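Local coordinates for DotU family type IV/VI secretion system protein (Acinetobacter baumannii, PDB 6Y4R), which is a component of the type VI secretion system and, as in other TssL (DotU) proteins, probably contributes its cytoplasmic domain to the membrane complex, at residues D10-I15 / H126-L131; A61-I66 / S88-S93. All coordinates share one frame; numbering follows the deposited sequence.

Contact 1. Residues D10-I15 / H126-L131; sequences DGFYLI and HYCLLL
A T-shaped aromatic pair, Phe12 and Tyr127, joins helix 9-19 to the C-terminal end of helix 119-130 in this all-helical TssL domain. Tyr127 presents the CD2-CE2 edge of its ring to one face of Phe12, with CD2 3.6 Å from CE2 of Phe12. The centroids are 4.9 Å apart and the planes stand at 79°, close to perpendicular. The edge reaches Phe12 because chi1 of Tyr127 (-166°) sets CG opposite the backbone N and beside the carbonyl carbon.

Two further residues of 126-131 meet the Phe12 ring. Cys128 SG lies at its edge, 3.9 Å from Phe12 CE1, in a sulfur-aromatic contact that stays near the ring plane. Leu131, the first residue past the helical backbone conformation, brings its CD1 methyl obliquely to within 3.7 Å of Phe12 CD1. The same methyl also reaches Ile15 CG2 at 4.3 Å, one turn farther along helix 9-19. Phe12 and Cys128 both touch Leu65 of helix 52-71 as well, which places the ring among three helices.

No hydrogen bond crosses between the segments. The contact rests on burial of apolar side chains and on dispersion, to which the near-perpendicular rings probably add a weak, orientation-dependent attraction of C-H edge to pi face.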
ATOM      1  N   ASP A  10      -2.432 -10.594  -5.672  1.00 39.38           N
ATOM      2  CA  ASP A  10      -1.173 -10.853  -6.376  1.00 38.45           C
ATOM      3  C   ASP A  10      -0.111  -9.806  -6.042  1.00 38.92           C
ATOM      4  O   ASP A  10       1.073 -10.140  -5.906  1.00 35.40           O
ATOM      5  CB  ASP A  10      -1.406 -10.897  -7.888  1.00 42.93           C
ATOM      6  CG  ASP A  10      -2.084 -12.190  -8.359  1.00 55.00           C
ATOM      7  OD1 ASP A  10      -2.167 -13.172  -7.575  1.00 60.04           O
ATOM      8  OD2 ASP A  10      -2.517 -12.231  -9.536  1.00 53.91           O
ATOM      9  N   GLY A  11      -0.514  -8.536  -5.908  1.00 40.93           N
ATOM     10  CA  GLY A  11       0.441  -7.482  -5.588  1.00 37.55           C
ATOM     11  C   GLY A  11       0.972  -7.562  -4.166  1.00 38.84           C
ATOM     12  O   GLY A  11       2.165  -7.335  -3.927  1.00 23.35           O
ATOM     13  N   PHE A  12       0.085  -7.844  -3.197  1.00 34.41           N
ATOM     14  CA  PHE A  12       0.494  -7.939  -1.800  1.00 30.82           C
ATOM     15  C   PHE A  12       1.458  -9.096  -1.561  1.00 37.71           C
ATOM     16  O   PHE A  12       2.261  -9.049  -0.623  1.00 47.18           O
ATOM     17  CB  PHE A  12      -0.729  -8.100  -0.883  1.00 30.23           C
ATOM     18  CG  PHE A  12      -1.488  -6.828  -0.645  1.00 25.51           C
ATOM     19  CD1 PHE A  12      -0.820  -5.650  -0.338  1.00 26.20           C
ATOM     20  CD2 PHE A  12      -2.874  -6.815  -0.681  1.00 26.01           C
ATOM     21  CE1 PHE A  12      -1.523  -4.452  -0.113  1.00 29.53           C
ATOM     22  CE2 PHE A  12      -3.595  -5.618  -0.446  1.00 29.45           C
ATOM     23  CZ  PHE A  12      -2.910  -4.436  -0.164  1.00 27.33           C
ATOM     24  N   TYR A  13       1.389 -10.155  -2.379  1.00 33.11           N
ATOM     25  CA  TYR A  13       2.310 -11.285  -2.206  1.00 26.78           C
ATOM     26  C   TYR A  13       3.748 -10.888  -2.485  1.00 28.20           C
ATOM     27  O   TYR A  13       4.682 -11.446  -1.889  1.00 35.78           O
ATOM     28  CB  TYR A  13       1.962 -12.444  -3.122  1.00 26.99           C
ATOM     29  CG  TYR A  13       2.969 -13.594  -3.017  1.00 28.07           C
ATOM     30  CD1 TYR A  13       3.219 -14.211  -1.791  1.00 28.11           C
ATOM     31  CD2 TYR A  13       3.673 -14.061  -4.138  1.00 31.21           C
ATOM     32  CE1 TYR A  13       4.135 -15.271  -1.689  1.00 33.79           C
ATOM     33  CE2 TYR A  13       4.590 -15.106  -4.044  1.00 35.63           C
ATOM     34  CZ  TYR A  13       4.816 -15.707  -2.828  1.00 38.75           C
ATOM     35  OH  TYR A  13       5.743 -16.735  -2.834  1.00 42.66           O
ATOM     36  N   LEU A  14       3.945  -9.967  -3.432  1.00 30.44           N
ATOM     37  CA  LEU A  14       5.274  -9.475  -3.780  1.00 27.81           C
ATOM     38  C   LEU A  14       5.786  -8.482  -2.745  1.00 24.62           C
ATOM     39  O   LEU A  14       7.002  -8.368  -2.563  1.00 22.90           O
ATOM     40  CB  LEU A  14       5.248  -8.828  -5.169  1.00 23.76           C
ATOM     41  CG  LEU A  14       4.665  -9.576  -6.380  1.00 24.78           C
ATOM     42  CD1 LEU A  14       4.600  -8.657  -7.580  1.00 33.25           C
ATOM     43  CD2 LEU A  14       5.481 -10.799  -6.728  1.00 39.36           C
ATOM     44  N   ILE A  15       4.867  -7.783  -2.051  1.00 26.27           N
ATOM     45  CA  ILE A  15       5.218  -7.031  -0.843  1.00 27.63           C
ATOM     46  C   ILE A  15       5.722  -7.974   0.235  1.00 33.38           C
ATOM     47  O   ILE A  15       6.669  -7.667   0.965  1.00 41.10           O
ATOM     48  CB  ILE A  15       4.006  -6.266  -0.294  1.00 28.23           C
ATOM     49  CG1 ILE A  15       3.371  -5.328  -1.323  1.00 29.48           C
ATOM     50  CG2 ILE A  15       4.434  -5.509   0.964  1.00 28.77           C
ATOM     51  CD1 ILE A  15       3.957  -3.999  -1.356  1.00 26.26           C
ATOM     52  N   HIS A 126      -5.819  -0.527   6.175  1.00 32.65           N
ATOM     53  CA  HIS A 126      -5.458  -1.290   7.372  1.00 31.35           C
ATOM     54  C   HIS A 126      -4.457  -2.390   7.047  1.00 32.37           C
ATOM     55  O   HIS A 126      -3.485  -2.596   7.785  1.00 40.15           O
ATOM     56  CB  HIS A 126      -6.725  -1.880   8.003  1.00 30.13           C
ATOM     57  CG  HIS A 126      -6.476  -2.815   9.148  1.00 27.91           C
ATOM     58  ND1 HIS A 126      -6.691  -4.172   9.053  1.00 29.19           N
ATOM     59  CD2 HIS A 126      -6.077  -2.588  10.424  1.00 30.71           C
ATOM     60  CE1 HIS A 126      -6.419  -4.743  10.217  1.00 31.93           C
ATOM     61  NE2 HIS A 126      -6.038  -3.804  11.066  1.00 27.64           N
ATOM     62  N   TYR A 127      -4.670  -3.097   5.936  1.00 26.14           N
ATOM     63  CA  TYR A 127      -3.787  -4.199   5.553  1.00 27.96           C
ATOM     64  C   TYR A 127      -2.396  -3.722   5.153  1.00 23.40           C
ATOM     65  O   TYR A 127      -1.415  -4.435   5.373  1.00 35.32           O
ATOM     66  CB  TYR A 127      -4.443  -5.006   4.431  1.00 27.12           C
ATOM     67  CG  TYR A 127      -3.797  -6.335   4.190  1.00 30.96           C
ATOM     68  CD1 TYR A 127      -3.785  -7.303   5.175  1.00 38.18           C
ATOM     69  CD2 TYR A 127      -3.255  -6.648   2.961  1.00 37.32           C
ATOM     70  CE1 TYR A 127      -3.189  -8.539   4.959  1.00 48.37           C
ATOM     71  CE2 TYR A 127      -2.663  -7.887   2.724  1.00 43.42           C
ATOM     72  CZ  TYR A 127      -2.636  -8.826   3.727  1.00 49.93           C
ATOM     73  OH  TYR A 127      -2.058 -10.054   3.508  1.00 57.89           O
ATOM     74  N   CYS A 128      -2.282  -2.539   4.559  1.00 24.47           N
ATOM     75  CA  CYS A 128      -0.962  -1.962   4.337  1.00 27.49           C
ATOM     76  C   CYS A 128      -0.286  -1.646   5.669  1.00 33.72           C
ATOM     77  O   CYS A 128       0.943  -1.723   5.786  1.00 35.25           O
ATOM     78  CB  CYS A 128      -1.088  -0.709   3.481  1.00 29.08           C
ATOM     79  SG  CYS A 128      -1.682  -1.066   1.809  1.00 34.00           S
ATOM     80  N   LEU A 129      -1.068  -1.250   6.680  1.00 34.62           N
ATOM     81  CA  LEU A 129      -0.477  -1.022   7.995  1.00 34.97           C
ATOM     82  C   LEU A 129       0.000  -2.329   8.645  1.00 35.17           C
ATOM     83  O   LEU A 129       1.093  -2.355   9.226  1.00 24.90           O
ATOM     84  CB  LEU A 129      -1.473  -0.280   8.904  1.00 36.23           C
ATOM     85  CG  LEU A 129      -1.796   1.168   8.492  1.00 34.57           C
ATOM     86  CD1 LEU A 129      -3.067   1.707   9.146  1.00 24.71           C
ATOM     87  CD2 LEU A 129      -0.619   2.078   8.824  1.00 31.07           C
ATOM     88  N   LEU A 130      -0.760  -3.440   8.513  1.00 28.90           N
ATOM     89  CA  LEU A 130      -0.273  -4.721   9.053  1.00 31.61           C
ATOM     90  C   LEU A 130       0.923  -5.282   8.286  1.00 36.03           C
ATOM     91  O   LEU A 130       1.694  -6.057   8.871  1.00 36.99           O
ATOM     92  CB  LEU A 130      -1.352  -5.817   9.099  1.00 30.47           C
ATOM     93  CG  LEU A 130      -2.735  -5.685   9.732  1.00 29.12           C
ATOM     94  CD1 LEU A 130      -3.658  -6.842   9.305  1.00 27.01           C
ATOM     95  CD2 LEU A 130      -2.542  -5.676  11.217  1.00 27.56           C
ATOM     96  N   LEU A 131       1.117  -4.915   7.012  1.00 24.16           N
ATOM     97  CA  LEU A 131       2.291  -5.364   6.274  1.00 28.61           C
ATOM     98  C   LEU A 131       3.470  -4.387   6.358  1.00 30.43           C
ATOM     99  O   LEU A 131       4.347  -4.405   5.481  1.00 34.95           O
ATOM    100  CB  LEU A 131       1.958  -5.646   4.806  1.00 28.28           C
ATOM    101  CG  LEU A 131       0.830  -6.606   4.440  1.00 31.63           C
ATOM    102  CD1 LEU A 131       0.743  -6.736   2.892  1.00 27.94           C
ATOM    103  CD2 LEU A 131       1.027  -7.968   5.120  1.00 38.59           C
TER

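Contact 2. Residues A61-I66 / S88-S93; sequences AFCALI and SPLQLS
Gln91 meets Ala64 where the start of the short helix 90-95 packs on helix 52-71 within the TssL helical bundle. Pro89 holds the N-cap position of helix 90-95, and the carboxylate of Asp67, one residue beyond 61-66 on helix 52-71, accepts from the first two amides of that helix, OD1 from Leu90 N and OD2 from Gln91 N. The partial positive charge of the helix start would probably favour the ionised carboxylate. The nearest CA atoms of the two segments are those of Cys63 and Gln91, 5.8 Å apart.

Along the Gln91 side chain, CB makes no close contact with 61-66, but the next atoms turn in. CG lies 3.8 Å from Ala64 CA, and CD is 4.1 Å from Ala64 CB. A bend at the second torsion (chi2 -74°) folds the amide back along helix 52-71, with NE2 leading. NE2 comes 3.6 Å from the Ala64 CB methyl and also reaches the CB of Cys63. It stands near Ala64 N too, but both are donors and no hydrogen bond links them; what NE2 makes with 61-66 is van der Waals contact.

Leu90 packs beside this, on Cys63 and Ile66, and also touches Ile34 of helix 27-47. Its CB is 4.2 Å from Cys63 SG, while farther out its CD1 methyl meets the CG2 methyl of Ile66, likewise at 4.2 Å.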
ATOM      1  N   ALA A  61      -2.431   3.554  -1.733  1.00 30.70           N
ATOM      2  CA  ALA A  61      -1.903   2.923  -0.531  1.00 23.74           C
ATOM      3  C   ALA A  61      -0.895   1.846  -0.884  1.00 25.66           C
ATOM      4  O   ALA A  61       0.126   1.696  -0.201  1.00 31.49           O
ATOM      5  CB  ALA A  61      -3.047   2.325   0.296  1.00 29.90           C
ATOM      6  N   PHE A  62      -1.178   1.056  -1.921  1.00 22.67           N
ATOM      7  CA  PHE A  62      -0.250  -0.007  -2.292  1.00 21.41           C
ATOM      8  C   PHE A  62       1.064   0.571  -2.805  1.00 30.03           C
ATOM      9  O   PHE A  62       2.132   0.006  -2.560  1.00 35.83           O
ATOM     10  CB  PHE A  62      -0.882  -0.918  -3.341  1.00 21.92           C
ATOM     11  CG  PHE A  62       0.052  -1.961  -3.889  1.00 26.33           C
ATOM     12  CD1 PHE A  62       0.014  -3.253  -3.398  1.00 28.63           C
ATOM     13  CD2 PHE A  62       0.956  -1.662  -4.910  1.00 26.73           C
ATOM     14  CE1 PHE A  62       0.871  -4.233  -3.902  1.00 32.73           C
ATOM     15  CE2 PHE A  62       1.825  -2.638  -5.414  1.00 23.83           C
ATOM     16  CZ  PHE A  62       1.775  -3.918  -4.913  1.00 27.49           C
ATOM     17  N   CYS A  63       1.003   1.677  -3.549  1.00 31.93           N
ATOM     18  CA  CYS A  63       2.223   2.305  -4.044  1.00 27.01           C
ATOM     19  C   CYS A  63       3.016   2.957  -2.914  1.00 28.72           C
ATOM     20  O   CYS A  63       4.249   2.854  -2.870  1.00 25.39           O
ATOM     21  CB  CYS A  63       1.879   3.311  -5.138  1.00 32.25           C
ATOM     22  SG  CYS A  63       1.269   2.514  -6.667  1.00 34.53           S
ATOM     23  N   ALA A  64       2.337   3.628  -1.983  1.00 34.44           N
ATOM     24  CA  ALA A  64       3.046   4.143  -0.816  1.00 31.75           C
ATOM     25  C   ALA A  64       3.728   3.008  -0.049  1.00 29.13           C
ATOM     26  O   ALA A  64       4.840   3.180   0.464  1.00 36.52           O
ATOM     27  CB  ALA A  64       2.089   4.932   0.081  1.00 22.32           C
ATOM     28  N   LEU A  65       3.089   1.836   0.009  1.00 20.87           N
ATOM     29  CA  LEU A  65       3.580   0.709   0.806  1.00 24.09           C
ATOM     30  C   LEU A  65       4.747  -0.011   0.137  1.00 32.14           C
ATOM     31  O   LEU A  65       5.718  -0.382   0.807  1.00 35.18           O
ATOM     32  CB  LEU A  65       2.431  -0.259   1.087  1.00 20.99           C
ATOM     33  CG  LEU A  65       2.703  -1.694   1.516  1.00 21.18           C
ATOM     34  CD1 LEU A  65       3.231  -1.754   2.931  1.00 21.54           C
ATOM     35  CD2 LEU A  65       1.423  -2.482   1.401  1.00 21.43           C
ATOM     36  N   ILE A  66       4.638  -0.283  -1.169  1.00 34.49           N
ATOM     37  CA  ILE A  66       5.736  -0.915  -1.906  1.00 28.32           C
ATOM     38  C   ILE A  66       6.954   0.002  -1.948  1.00 26.40           C
ATOM     39  O   ILE A  66       8.094  -0.469  -1.850  1.00 28.03           O
ATOM     40  CB  ILE A  66       5.281  -1.315  -3.325  1.00 29.50           C
ATOM     41  CG1 ILE A  66       6.383  -2.073  -4.063  1.00 29.55           C
ATOM     42  CG2 ILE A  66       4.855  -0.092  -4.139  1.00 32.52           C
ATOM     43  CD1 ILE A  66       6.840  -3.297  -3.364  1.00 37.41           C
ATOM     44  N   SER A  88      12.715   6.558 -10.003  1.00 29.58           N
ATOM     45  CA  SER A  88      11.330   7.017  -9.999  1.00 26.50           C
ATOM     46  C   SER A  88      10.522   6.123  -9.079  1.00 28.96           C
ATOM     47  O   SER A  88      10.049   5.065  -9.506  1.00 39.48           O
ATOM     48  CB  SER A  88      10.719   7.005 -11.397  1.00 29.31           C
ATOM     49  OG  SER A  88       9.498   7.732 -11.371  1.00 38.08           O
ATOM     50  N   PRO A  89      10.320   6.504  -7.834  1.00 23.28           N
ATOM     51  CA  PRO A  89       9.397   5.736  -6.996  1.00 31.46           C
ATOM     52  C   PRO A  89       7.978   5.897  -7.504  1.00 34.96           C
ATOM     53  O   PRO A  89       7.628   6.901  -8.127  1.00 42.34           O
ATOM     54  CB  PRO A  89       9.590   6.321  -5.593  1.00 22.63           C
ATOM     55  CG  PRO A  89      10.796   7.226  -5.688  1.00 23.35           C
ATOM     56  CD  PRO A  89      11.038   7.558  -7.117  1.00 23.80           C
ATOM     57  N   LEU A  90       7.162   4.867  -7.263  1.00 30.75           N
ATOM     58  CA  LEU A  90       5.828   4.820  -7.874  1.00 27.69           C
ATOM     59  C   LEU A  90       4.899   5.893  -7.310  1.00 34.04           C
ATOM     60  O   LEU A  90       3.939   6.309  -7.978  1.00 28.74           O
ATOM     61  CB  LEU A  90       5.197   3.451  -7.676  1.00 27.47           C
ATOM     62  CG  LEU A  90       5.915   2.321  -8.398  1.00 26.64           C
ATOM     63  CD1 LEU A  90       5.192   0.966  -8.219  1.00 26.30           C
ATOM     64  CD2 LEU A  90       6.087   2.682  -9.860  1.00 22.84           C
ATOM     65  N   GLN A  91       5.158   6.349  -6.083  1.00 38.28           N
ATOM     66  CA  GLN A  91       4.408   7.480  -5.562  1.00 32.51           C
ATOM     67  C   GLN A  91       4.644   8.710  -6.406  1.00 41.32           C
ATOM     68  O   GLN A  91       3.706   9.460  -6.698  1.00 46.75           O
ATOM     69  CB  GLN A  91       4.794   7.765  -4.114  1.00 28.91           C
ATOM     70  CG  GLN A  91       3.967   7.033  -3.070  1.00 29.44           C
ATOM     71  CD  GLN A  91       2.559   7.641  -2.933  1.00 37.61           C
ATOM     72  OE1 GLN A  91       2.392   8.863  -2.849  1.00 42.37           O
ATOM     73  NE2 GLN A  91       1.549   6.782  -2.902  1.00 39.68           N
ATOM     74  N   LEU A  92       5.876   8.881  -6.885  1.00 46.94           N
ATOM     75  CA  LEU A  92       6.232  10.069  -7.650  1.00 38.44           C
ATOM     76  C   LEU A  92       5.869   9.886  -9.115  1.00 33.47           C
ATOM     77  O   LEU A  92       5.374  10.818  -9.764  1.00 26.48           O
ATOM     78  CB  LEU A  92       7.735  10.320  -7.500  1.00 25.20           C
ATOM     79  CG  LEU A  92       8.402  11.468  -8.246  1.00 28.19           C
ATOM     80  CD1 LEU A  92       8.034  12.777  -7.580  1.00 27.60           C
ATOM     81  CD2 LEU A  92       9.899  11.311  -8.298  1.00 26.49           C
ATOM     82  N   SER A  93       6.016   8.656  -9.611  1.00 27.24           N
ATOM     83  CA  SER A  93       5.706   8.366 -11.007  1.00 30.96           C
ATOM     84  C   SER A  93       4.201   8.387 -11.258  1.00 36.32           C
ATOM     85  O   SER A  93       3.738   9.036 -12.208  1.00 43.49           O
ATOM     86  CB  SER A  93       6.350   7.027 -11.411  1.00 25.09           C
ATOM     87  OG  SER A  93       5.947   6.574 -12.696  1.00 25.84           O
TER

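Overall arrangement
The four segments come along the chain in the order 10-15, 61-66, 88-93, 126-131, so contact 2 is nested within the 110 residues that separate the two segments of contact 1. The contact centres are 13 Å apart, and they touch through helix 52-71, which packs on helix 9-19 and on the end of helix 119-130. Ile15 CD1 lies 3.6 Å from Ile66 CB, and Cys128 SG packs against Leu65 CD2. Helix 52-71 is thus common to both contacts and links helix 9-19 and the end of helix 119-130 on one side with helix 90-95 on another, consistent with a shared, largely apolar interior.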